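Local coordinates for protein 4-methyl-5(B-hydroxyethyl)-thiazole monophosphate biosynthesis enzyme (Vibrio cholerae O1 biovar El Tor, PDB 3OT1) that is of unknown function but belongs to the DJ-1/PfpI family and may act in thiazole monophosphate biosynthesis, at residues A95-F100 and Q122-A127; V117-Q122 and D137-E142. One frame throughout, in Å; residues are numbered along the deposited sequence.

Contact 1 (A95-F100 and Q122-A127); sequences ALIDAF and QKFVGA
Lys123 reaches from the loop after helix 113-119 to helix 91-102, where it meets Ile97 and Asp98. Lys123 CB points at the helix and lies 4.1 Å from Ile97 CG2. The next carbon, Lys123 CG, rests on the same methyl at 4.0 Å. The chain bends here, with chi2 at -58°, and then runs extended to the amine. Lys123 CD therefore still touches Ile97 CG2 but also comes to 3.5 Å from Asp98 OD1. Lys123 CE stays near that oxygen. NZ ends the run with a salt bridge, in which Lys123 NZ donates to Asp98 OD1 at 2.7 Å. The amine comes in on the syn side of OD1, 20° out of the carboxylate plane, and the two side chains cross at about a right angle. A water closes a small ring: it donates to Asp98 OD2 and accepts from Lys123 NZ at 3.0 Å. Both carboxylate oxygens are thus tied to the same amine, one directly and one through the water.

Phe124 follows on the inner side. Ile97 CG2 meets its ring obliquely, 3.6 Å from Phe124 CE2. This methyl is anti to the backbone N of Ile97, which turns it toward the loop. Phe118 of helix 113-119 also packs edge-to-face with the Phe124 ring. A type II turn from Phe124 to Ala127 then carries the loop onward.

The contact joins an outer helix of the DJ-1-type fold to a loop. Beyond a buried apolar patch, Lys123 NZ is held both directly and through the water while Ile97 covers the methylenes, so the ion pair probably fixes the side chain's position.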
ATOM      1  N   ALA A  95      22.265  -1.027 -14.811  1.00  7.87           N
ATOM      2  CA  ALA A  95      22.720  -2.259 -15.433  1.00  8.61           C
ATOM      3  C   ALA A  95      21.670  -3.367 -15.357  1.00  7.99           C
ATOM      4  O   ALA A  95      21.553  -4.153 -16.297  1.00  8.29           O
ATOM      5  CB  ALA A  95      24.058  -2.712 -14.793  1.00 10.08           C
ATOM      6  N   LEU A  96      20.935  -3.470 -14.242  1.00  7.43           N
ATOM      7  CA  LEU A  96      19.900  -4.483 -14.133  1.00  7.75           C
ATOM      8  C   LEU A  96      18.786  -4.213 -15.122  1.00  6.28           C
ATOM      9  O   LEU A  96      18.219  -5.141 -15.657  1.00  6.99           O
ATOM     10  CB  LEU A  96      19.334  -4.547 -12.715  1.00  8.59           C
ATOM     11  CG  LEU A  96      20.217  -5.308 -11.755  1.00  8.99           C
ATOM     12  CD1 LEU A  96      19.803  -5.008 -10.340  1.00 12.47           C
ATOM     13  CD2 LEU A  96      20.178  -6.825 -11.989  1.00 11.46           C
ATOM     14  N   ILE A  97      18.433  -2.946 -15.336  1.00  6.34           N
ATOM     15  CA  ILE A  97      17.418  -2.655 -16.349  1.00  6.84           C
ATOM     16  C   ILE A  97      17.873  -3.212 -17.709  1.00  6.80           C
ATOM     17  O   ILE A  97      17.100  -3.870 -18.409  1.00  7.75           O
ATOM     18  CB  ILE A  97      17.110  -1.158 -16.450  1.00  6.58           C
ATOM     19  CG1 ILE A  97      16.454  -0.650 -15.151  1.00  7.39           C
ATOM     20  CG2 ILE A  97      16.252  -0.864 -17.680  1.00  8.40           C
ATOM     21  CD1 ILE A  97      16.433   0.859 -15.061  1.00  8.23           C
ATOM     22  N   ASP A  98      19.123  -2.955 -18.070  1.00  6.95           N
ATOM     23  CA  ASP A  98      19.677  -3.467 -19.319  1.00  7.36           C
ATOM     24  C   ASP A  98      19.635  -5.006 -19.346  1.00  6.56           C
ATOM     25  O   ASP A  98      19.252  -5.608 -20.336  1.00  7.59           O
ATOM     26  CB  ASP A  98      21.125  -3.032 -19.486  1.00  8.20           C
ATOM     27  CG  ASP A  98      21.326  -1.522 -19.581  1.00 11.29           C
ATOM     28  OD1 ASP A  98      20.382  -0.796 -19.865  1.00 12.70           O
ATOM     29  OD2 ASP A  98      22.482  -1.088 -19.345  1.00 12.88           O
ATOM     30  N   ALA A  99      20.036  -5.618 -18.241  1.00  6.74           N
ATOM     31  CA  ALA A  99      20.131  -7.084 -18.194  1.00  7.35           C
ATOM     32  C   ALA A  99      18.761  -7.734 -18.340  1.00  7.48           C
ATOM     33  O   ALA A  99      18.609  -8.680 -19.112  1.00  9.43           O
ATOM     34  CB  ALA A  99      20.826  -7.551 -16.922  1.00  9.10           C
ATOM     35  N   PHE A 100      17.759  -7.267 -17.601  1.00  6.31           N
ATOM     36  CA  PHE A 100      16.419  -7.826 -17.690  1.00  6.56           C
ATOM     37  C   PHE A 100      15.845  -7.633 -19.084  1.00  6.50           C
ATOM     38  O   PHE A 100      15.292  -8.550 -19.674  1.00  7.06           O
ATOM     39  CB  PHE A 100      15.473  -7.195 -16.658  1.00  6.38           C
ATOM     40  CG  PHE A 100      15.515  -7.856 -15.304  1.00  6.29           C
ATOM     41  CD1 PHE A 100      14.590  -8.831 -14.945  1.00  6.55           C
ATOM     42  CD2 PHE A 100      16.437  -7.478 -14.365  1.00  6.26           C
ATOM     43  CE1 PHE A 100      14.602  -9.429 -13.711  1.00  7.01           C
ATOM     44  CE2 PHE A 100      16.449  -8.047 -13.090  1.00  7.12           C
ATOM     45  CZ  PHE A 100      15.523  -9.032 -12.770  1.00  6.86           C
ATOM     46  N   GLN A 122      18.138   7.032 -20.763  1.00 11.84           N
ATOM     47  CA  GLN A 122      17.961   6.374 -22.064  1.00 12.32           C
ATOM     48  C   GLN A 122      17.666   4.897 -21.921  1.00 11.68           C
ATOM     49  O   GLN A 122      18.302   4.064 -22.543  1.00 13.21           O
ATOM     50  CB  GLN A 122      19.185   6.563 -22.980  1.00 13.25           C
ATOM     51  CG  GLN A 122      19.454   7.974 -23.319  1.00 16.15           C
ATOM     52  CD  GLN A 122      20.090   8.739 -22.189  1.00 16.84           C
ATOM     53  OE1 GLN A 122      20.999   8.244 -21.500  1.00 18.23           O
ATOM     54  NE2 GLN A 122      19.613   9.954 -21.972  1.00 21.30           N
ATOM     55  N   LYS A 123      16.690   4.577 -21.091  1.00 10.16           N
ATOM     56  CA  LYS A 123      16.160   3.225 -21.030  1.00  9.05           C
ATOM     57  C   LYS A 123      14.804   3.205 -21.712  1.00  8.82           C
ATOM     58  O   LYS A 123      14.040   4.150 -21.585  1.00  9.86           O
ATOM     59  CB  LYS A 123      16.026   2.721 -19.594  1.00  8.97           C
ATOM     60  CG  LYS A 123      17.289   2.849 -18.749  1.00  9.82           C
ATOM     61  CD  LYS A 123      18.485   2.141 -19.313  1.00  8.65           C
ATOM     62  CE  LYS A 123      19.642   2.248 -18.378  1.00  9.08           C
ATOM     63  NZ  LYS A 123      20.920   1.757 -19.004  1.00 10.84           N
ATOM     64  N   PHE A 124      14.511   2.119 -22.429  1.00  8.38           N
ATOM     65  CA  PHE A 124      13.243   1.957 -23.148  1.00  8.73           C
ATOM     66  C   PHE A 124      12.978   3.103 -24.116  1.00  9.14           C
ATOM     67  O   PHE A 124      11.845   3.562 -24.285  1.00  9.98           O
ATOM     68  CB  PHE A 124      12.081   1.705 -22.172  1.00  8.88           C
ATOM     69  CG  PHE A 124      12.317   0.511 -21.333  1.00  7.69           C
ATOM     70  CD1 PHE A 124      12.193  -0.745 -21.888  1.00  8.01           C
ATOM     71  CD2 PHE A 124      12.757   0.624 -20.025  1.00  8.08           C
ATOM     72  CE1 PHE A 124      12.460  -1.872 -21.137  1.00  8.70           C
ATOM     73  CE2 PHE A 124      13.021  -0.484 -19.277  1.00  8.21           C
ATOM     74  CZ  PHE A 124      12.878  -1.740 -19.830  1.00  7.90           C
ATOM     75  N   VAL A 125      14.039   3.528 -24.790  1.00  9.79           N
ATOM     76  CA  VAL A 125      13.916   4.517 -25.838  1.00 11.25           C
ATOM     77  C   VAL A 125      12.953   4.000 -26.905  1.00 11.36           C
ATOM     78  O   VAL A 125      13.023   2.842 -27.326  1.00 11.71           O
ATOM     79  CB  VAL A 125      15.283   4.846 -26.472  1.00 12.43           C
ATOM     80  CG1 VAL A 125      15.125   5.853 -27.614  1.00 13.71           C
ATOM     81  CG2 VAL A 125      16.218   5.413 -25.434  1.00 13.61           C
ATOM     82  N   GLY A 126      12.012   4.846 -27.286  1.00 12.22           N
ATOM     83  CA  GLY A 126      11.010   4.452 -28.254  1.00 12.31           C
ATOM     84  C   GLY A 126       9.775   3.767 -27.694  1.00 11.61           C
ATOM     85  O   GLY A 126       8.818   3.575 -28.425  1.00 12.56           O
ATOM     86  N   ALA A 127       9.751   3.445 -26.404  1.00 10.63           N
ATOM     87  CA  ALA A 127       8.595   2.759 -25.815  1.00 10.04           C
ATOM     88  C   ALA A 127       7.499   3.731 -25.434  1.00  9.11           C
ATOM     89  O   ALA A 127       7.782   4.843 -24.982  1.00 10.19           O
ATOM     90  CB  ALA A 127       9.003   1.981 -24.574  1.00  9.84           C
TER
HETATM   91  O   HOH W   1      23.464   1.048 -17.616  1.00 15.19           O

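Contact 2 (V117-Q122 and D137-E142); sequences VFAKQQ and DHIPSE
Ala119 meets His138 and Ile139 where the last turn of helix 113-119 faces a loop further along the chain. The first segment starts at Val117. Its carbonyl O accepts from the backbone N of Gln121, an ordinary helical bond. Val117 and Phe118 face the interior and pack on Ile97 of helix 91-102, away from the loop.

Ala119 comes next and carries the contact. Ala119 CB points at the loop and lies 3.5 Å from the carbonyl O of His138. The same methyl is 4.2 Å from Ile139 CD1. The backbones are close here, with the CA atoms of Ala119 and Ile139 6.3 Å apart. The side chain of Ile139 folds back to reach the helix. Its CG1 is anti to the carbonyl carbon, and chi2 of -54° bends CD1 toward Ala119. Ile139 is buried and also packs on Met129, Cys131 and Leu144.

Lys120 is modelled only as far as CD, and Lys120 CD lies 4.7 Å from His138 CD2.

On the loop side, the ring of His138 is oriented by its neighbour. His138 ND1 donates to Asp137 OD2 at 2.9 Å, with an N-H...O angle of 152°. The oxygen lies in the imidazole plane but is approached from above its own carboxylate plane. Phe135 packs edge-to-face with the same ring, and His138 also touches Ala115 and Leu116 of helix 113-119.

This is plain packing of that helix against the long irregular loop before strand 149-152, in the alpha/beta fold of the DJ-1/PfpI family. The two segments share no hydrogen bond. What joins them is dispersion around one small methyl, which allows the backbones to come close.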
ATOM      1  N   VAL A 117      14.140   7.877 -14.196  1.00  7.50           N
ATOM      2  CA  VAL A 117      15.092   6.828 -14.532  1.00  7.56           C
ATOM      3  C   VAL A 117      15.094   6.571 -16.049  1.00  8.10           C
ATOM      4  O   VAL A 117      16.116   6.793 -16.701  1.00  9.50           O
ATOM      5  CB  VAL A 117      14.866   5.533 -13.740  1.00  7.05           C
ATOM      6  CG1 VAL A 117      15.964   4.520 -14.121  1.00  8.28           C
ATOM      7  CG2 VAL A 117      14.852   5.829 -12.236  1.00  8.57           C
ATOM      8  N   PHE A 118      13.983   6.116 -16.614  1.00  7.93           N
ATOM      9  CA  PHE A 118      14.032   5.680 -18.011  1.00  8.55           C
ATOM     10  C   PHE A 118      14.292   6.844 -18.977  1.00  9.31           C
ATOM     11  O   PHE A 118      15.197   6.778 -19.814  1.00 10.05           O
ATOM     12  CB  PHE A 118      12.755   4.966 -18.449  1.00  8.27           C
ATOM     13  CG  PHE A 118      12.381   3.736 -17.650  1.00  7.61           C
ATOM     14  CD1 PHE A 118      13.294   3.021 -16.876  1.00  7.76           C
ATOM     15  CD2 PHE A 118      11.065   3.281 -17.717  1.00  8.39           C
ATOM     16  CE1 PHE A 118      12.875   1.898 -16.175  1.00  8.31           C
ATOM     17  CE2 PHE A 118      10.677   2.165 -17.039  1.00  8.54           C
ATOM     18  CZ  PHE A 118      11.561   1.476 -16.275  1.00  7.90           C
ATOM     19  N   ALA A 119      13.496   7.904 -18.860  1.00 10.68           N
ATOM     20  CA  ALA A 119      13.621   9.028 -19.770  1.00 11.32           C
ATOM     21  C   ALA A 119      14.992   9.689 -19.589  1.00 12.21           C
ATOM     22  O   ALA A 119      15.645   9.996 -20.586  1.00 14.35           O
ATOM     23  CB  ALA A 119      12.474   9.987 -19.608  1.00 11.66           C
ATOM     24  N   LYS A 120      15.487   9.820 -18.355  1.00 12.44           N
ATOM     25  CA  LYS A 120      16.774  10.484 -18.090  1.00 13.15           C
ATOM     26  C   LYS A 120      18.027   9.671 -18.432  1.00 13.32           C
ATOM     27  O   LYS A 120      19.067  10.242 -18.748  1.00 15.55           O
ATOM     28  CB  LYS A 120      16.845  10.950 -16.619  1.00 14.35           C
ATOM     29  CG  LYS A 120      15.881  12.068 -16.269  1.00 17.00           C
ATOM     30  CD  LYS A 120      16.093  13.286 -17.145  1.00 19.33           C
ATOM     31  N   GLN A 121      17.948   8.342 -18.381  1.00 11.81           N
ATOM     32  CA  GLN A 121      19.105   7.469 -18.588  1.00 12.37           C
ATOM     33  C   GLN A 121      18.992   6.606 -19.842  1.00 11.51           C
ATOM     34  O   GLN A 121      19.692   5.603 -19.978  1.00 12.99           O
ATOM     35  CB  GLN A 121      19.349   6.626 -17.335  1.00 13.03           C
ATOM     36  CG  GLN A 121      19.759   7.431 -16.108  1.00 15.69           C
ATOM     37  CD  GLN A 121      21.100   8.125 -16.289  1.00 17.62           C
ATOM     38  OE1 GLN A 121      21.974   7.658 -17.043  1.00 17.23           O
ATOM     39  NE2 GLN A 121      21.268   9.243 -15.613  1.00 21.56           N
ATOM     40  N   GLN A 122      18.138   7.032 -20.763  1.00 11.84           N
ATOM     41  CA  GLN A 122      17.961   6.374 -22.064  1.00 12.32           C
ATOM     42  C   GLN A 122      17.666   4.897 -21.921  1.00 11.68           C
ATOM     43  O   GLN A 122      18.302   4.064 -22.543  1.00 13.21           O
ATOM     44  CB  GLN A 122      19.185   6.563 -22.980  1.00 13.25           C
ATOM     45  CG  GLN A 122      19.454   7.974 -23.319  1.00 16.15           C
ATOM     46  CD  GLN A 122      20.090   8.739 -22.189  1.00 16.84           C
ATOM     47  OE1 GLN A 122      20.999   8.244 -21.500  1.00 18.23           O
ATOM     48  NE2 GLN A 122      19.613   9.954 -21.972  1.00 21.30           N
ATOM     49  N   ASP A 137       5.654  15.654 -18.382  1.00 12.92           N
ATOM     50  CA  ASP A 137       6.458  16.485 -19.266  1.00 14.05           C
ATOM     51  C   ASP A 137       7.867  15.941 -19.546  1.00 13.75           C
ATOM     52  O   ASP A 137       8.563  16.441 -20.426  1.00 15.59           O
ATOM     53  CB  ASP A 137       6.487  17.945 -18.771  1.00 15.51           C
ATOM     54  CG  ASP A 137       7.240  18.135 -17.453  1.00 17.63           C
ATOM     55  OD1 ASP A 137       7.553  19.313 -17.161  1.00 24.73           O
ATOM     56  OD2 ASP A 137       7.530  17.169 -16.715  1.00 20.75           O
ATOM     57  N   HIS A 138       8.274  14.907 -18.812  1.00 12.65           N
ATOM     58  CA  HIS A 138       9.551  14.249 -19.052  1.00 12.45           C
ATOM     59  C   HIS A 138       9.509  13.206 -20.177  1.00 11.73           C
ATOM     60  O   HIS A 138      10.542  12.739 -20.627  1.00 13.52           O
ATOM     61  CB  HIS A 138       9.997  13.520 -17.789  1.00 12.82           C
ATOM     62  CG  HIS A 138      10.526  14.416 -16.717  1.00 14.30           C
ATOM     63  ND1 HIS A 138       9.849  15.521 -16.247  1.00 16.17           N
ATOM     64  CD2 HIS A 138      11.668  14.343 -15.997  1.00 16.01           C
ATOM     65  CE1 HIS A 138      10.564  16.105 -15.301  1.00 17.09           C
ATOM     66  NE2 HIS A 138      11.673  15.410 -15.132  1.00 17.29           N
ATOM     67  N   ILE A 139       8.318  12.805 -20.593  1.00 11.80           N
ATOM     68  CA  ILE A 139       8.171  11.733 -21.567  1.00 12.25           C
ATOM     69  C   ILE A 139       7.930  12.376 -22.945  1.00 13.19           C
ATOM     70  O   ILE A 139       7.129  13.309 -23.056  1.00 14.10           O
ATOM     71  CB  ILE A 139       6.966  10.846 -21.178  1.00 10.78           C
ATOM     72  CG1 ILE A 139       7.014  10.391 -19.708  1.00 10.91           C
ATOM     73  CG2 ILE A 139       6.851   9.678 -22.134  1.00 12.14           C
ATOM     74  CD1 ILE A 139       8.297   9.711 -19.302  1.00 11.95           C
ATOM     75  N   PRO A 140       8.578  11.861 -24.008  1.00 14.31           N
ATOM     76  CA  PRO A 140       8.277  12.424 -25.339  1.00 14.76           C
ATOM     77  C   PRO A 140       6.783  12.395 -25.607  1.00 15.07           C
ATOM     78  O   PRO A 140       6.132  11.379 -25.368  1.00 14.24           O
ATOM     79  CB  PRO A 140       9.040  11.499 -26.297  1.00 15.29           C
ATOM     80  CG  PRO A 140      10.170  10.979 -25.466  1.00 15.25           C
ATOM     81  CD  PRO A 140       9.576  10.787 -24.086  1.00 15.14           C
ATOM     82  N   SER A 141       6.238  13.517 -26.074  1.00 15.80           N
ATOM     83  CA  SER A 141       4.798  13.668 -26.163  1.00 16.65           C
ATOM     84  C   SER A 141       4.127  12.578 -27.000  1.00 15.79           C
ATOM     85  O   SER A 141       3.026  12.143 -26.674  1.00 16.21           O
ATOM     86  CB  SER A 141       4.445  15.056 -26.714  1.00 17.91           C
ATOM     87  OG  SER A 141       5.065  15.254 -27.978  1.00 21.65           O
ATOM     88  N   GLU A 142       4.791  12.138 -28.067  1.00 14.90           N
ATOM     89  CA  GLU A 142       4.228  11.132 -28.963  1.00 15.75           C
ATOM     90  C   GLU A 142       4.279   9.731 -28.345  1.00 14.76           C
ATOM     91  O   GLU A 142       3.577   8.845 -28.809  1.00 16.56           O
ATOM     92  CB  GLU A 142       4.932  11.177 -30.336  1.00 16.97           C
ATOM     93  CG  GLU A 142       4.312  10.269 -31.414  1.00 20.66           C
ATOM     94  CD  GLU A 142       4.848   8.838 -31.383  1.00 23.23           C
ATOM     95  OE1 GLU A 142       4.157   7.930 -31.894  1.00 25.63           O
ATOM     96  OE2 GLU A 142       5.951   8.623 -30.834  1.00 25.02           O
TER

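Contacts 1 and 2 lie on the same side of the chain's centre, with their centres about 12 Å apart. They share Gln122. Segments 117-122 and 122-127 form one continuous run, which meets helix 91-102 in contact 1 and loop 137-142 in contact 2. A probable hydrogen bond from Lys123 N to Phe118 O, 3.0 Å long, ties the two together. Apolar packing continues the link: Ile97 CD1 lies 3.8 Å from Val117 CG1, and Phe124 CE2 lies 3.9 Å from Phe118 CZ. Val117 and Phe118 pack on contact 1, while Ala119 next to them faces loop 137-142, so one helix serves both. Neither touches the other subunit.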